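Local coordinates for Alpha/beta hydrolase fold protein (Nakamurella multipartita, PDB 4Y7D) that probably acts as a hydrolase of the alpha/beta hydrolase fold, although its substrate is not established, at residues T242-G247 with S268-L273. Numbering follows the deposited sequence.
Sequences TLVVSG and SELVHL
Strands 242-247 and 269-273 run side by side in the same direction, their short axes 4.7 Å apart at closest and inclined by 20°, and five backbone hydrogen bonds join them from Glu269 N to Thr242 O at one end to Leu273 N to Ser246 O at the other. The inner three, such as Val244 N to Glu269 O at 2.8 Å, are received almost head-on by their carbonyls; at the two ends the donor is tilted by about 20° from the carbonyl plane. Each acceptor oxygen also takes a CA-H...O contact, as from His272 CA to Ser246 O at 3.2 Å.

On the face bearing Leu243, Val245, Val271 and Leu273, each side chain of 242-247 meets the one two residues beyond its partner in register. Leu243 has CG anti to its backbone N (chi1 166°), which swings CD1 across to Val271 CG2, 3.6 Å away; farther along, Val245 CG1 lies 4.0 Å from Leu273 CD1. Helix 288-299 packs over Leu243, Val245 and Val271, and its Arg293 forms a salt bridge with Glu269 OE1.

The other face carries Val244, Leu270, Ser246 and His272. The end of Leu270 leans toward the neighbouring strand, with CD1 3.8 Å from Val244 CG1 and close to Val244 O. Beyond this apolar pair a water bridges Ser246 OG (2.7 Å) and His272 ND1 (2.8 Å), meeting the imidazole at its edge and in the ring plane. Helix 255-264 covers Val244 and Ser246 on this side.

With that helix as the connection, the two strands form a beta-alpha-beta crossover unit at the end of the central sheet, where 269-273 is the outermost strand and 242-247 pairs on its other side with 124-130, as in the C-terminal part of an alpha/beta hydrolase fold.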
loop_
_atom_site.group_PDB
_atom_site.type_symbol
_atom_site.label_atom_id
_atom_site.label_comp_id
_atom_site.label_asym_id
_atom_site.label_seq_id
_atom_site.Cartn_x
_atom_site.Cartn_y
_atom_site.Cartn_z
ATOM N N THR A 242 5.929 15.434 -2.875
ATOM C CA THR A 242 5.581 14.299 -2.002
ATOM C C THR A 242 4.470 14.676 -1.075
ATOM O O THR A 242 4.519 15.758 -0.449
ATOM C CB THR A 242 6.801 13.770 -1.198
ATOM O OG1 THR A 242 7.791 13.203 -2.068
ATOM C CG2 THR A 242 6.386 12.663 -0.230
ATOM N N LEU A 243 3.445 13.811 -1.019
ATOM C CA LEU A 243 2.328 13.934 -0.116
ATOM C C LEU A 243 2.408 12.726 0.788
ATOM O O LEU A 243 2.395 11.613 0.303
ATOM C CB LEU A 243 1.008 13.974 -0.882
ATOM C CG LEU A 243 -0.287 13.786 -0.128
ATOM C CD1 LEU A 243 -0.473 14.888 0.900
ATOM C CD2 LEU A 243 -1.461 13.744 -1.125
ATOM N N VAL A 244 2.455 12.969 2.095
ATOM C CA VAL A 244 2.498 11.936 3.133
ATOM C C VAL A 244 1.155 12.009 3.891
ATOM O O VAL A 244 0.764 13.096 4.303
ATOM C CB VAL A 244 3.636 12.214 4.090
ATOM C CG1 VAL A 244 3.766 11.074 5.086
ATOM C CG2 VAL A 244 4.956 12.398 3.331
ATOM N N VAL A 245 0.471 10.885 4.028
ATOM C CA VAL A 245 -0.884 10.828 4.609
ATOM C C VAL A 245 -0.896 9.877 5.792
ATOM O O VAL A 245 -0.528 8.698 5.635
ATOM C CB VAL A 245 -1.936 10.376 3.590
ATOM C CG1 VAL A 245 -3.337 10.402 4.195
ATOM C CG2 VAL A 245 -1.873 11.215 2.329
ATOM N N SER A 246 -1.369 10.383 6.947
ATOM C CA SER A 246 -1.454 9.599 8.165
ATOM C C SER A 246 -2.799 9.769 8.877
ATOM O O SER A 246 -3.273 10.845 9.119
ATOM C CB SER A 246 -0.319 9.974 9.131
ATOM O OG SER A 246 -0.439 9.296 10.374
ATOM N N GLY A 247 -3.401 8.654 9.240
ATOM C CA GLY A 247 -4.559 8.648 10.122
ATOM C C GLY A 247 -4.087 8.659 11.554
ATOM O O GLY A 247 -3.218 7.854 11.948
ATOM N N SER A 268 7.934 18.369 1.240
ATOM C CA SER A 268 6.786 17.461 1.386
ATOM C C SER A 268 5.674 18.085 2.168
ATOM O O SER A 268 5.869 19.048 2.927
ATOM C CB SER A 268 7.215 16.095 2.008
ATOM O OG SER A 268 7.534 16.271 3.354
ATOM N N GLU A 269 4.481 17.581 1.926
ATOM C CA GLU A 269 3.271 17.958 2.630
ATOM C C GLU A 269 2.790 16.766 3.458
ATOM O O GLU A 269 2.753 15.640 2.939
ATOM C CB GLU A 269 2.164 18.285 1.644
ATOM C CG GLU A 269 2.486 19.373 0.662
ATOM C CD GLU A 269 1.306 19.629 -0.257
ATOM O OE1 GLU A 269 0.490 18.702 -0.570
ATOM O OE2 GLU A 269 1.187 20.776 -0.664
ATOM N N LEU A 270 2.419 17.013 4.702
ATOM C CA LEU A 270 1.872 15.994 5.588
ATOM C C LEU A 270 0.405 16.306 5.852
ATOM O O LEU A 270 0.062 17.419 6.252
ATOM C CB LEU A 270 2.638 16.007 6.918
ATOM C CG LEU A 270 2.223 15.004 7.985
ATOM C CD1 LEU A 270 2.254 13.547 7.526
ATOM C CD2 LEU A 270 3.172 15.240 9.156
ATOM N N VAL A 271 -0.459 15.320 5.620
ATOM C CA VAL A 271 -1.885 15.438 5.878
ATOM C C VAL A 271 -2.300 14.401 6.935
ATOM O O VAL A 271 -2.137 13.178 6.745
ATOM C CB VAL A 271 -2.684 15.238 4.561
ATOM C CG1 VAL A 271 -4.154 15.106 4.823
ATOM C CG2 VAL A 271 -2.389 16.373 3.598
ATOM N N HIS A 272 -2.854 14.894 8.034
ATOM C CA HIS A 272 -3.413 14.081 9.086
ATOM C C HIS A 272 -4.934 13.922 8.904
ATOM O O HIS A 272 -5.643 14.888 8.606
ATOM C CB HIS A 272 -3.176 14.749 10.448
ATOM C CG HIS A 272 -1.749 14.997 10.756
ATOM N ND1 HIS A 272 -0.881 13.997 11.173
ATOM C CD2 HIS A 272 -1.016 16.134 10.708
ATOM C CE1 HIS A 272 0.309 14.521 11.374
ATOM N NE2 HIS A 272 0.255 15.811 11.086
ATOM N N LEU A 273 -5.438 12.718 9.150
ATOM C CA LEU A 273 -6.846 12.451 9.139
ATOM C C LEU A 273 -7.177 12.054 10.587
ATOM O O LEU A 273 -6.751 10.997 11.067
ATOM C CB LEU A 273 -7.150 11.349 8.124
ATOM C CG LEU A 273 -7.094 11.799 6.658
ATOM C CD1 LEU A 273 -7.048 10.622 5.736
ATOM C CD2 LEU A 273 -8.264 12.727 6.301
HETATM O O HOH W 1 -1.142 11.357 12.029
#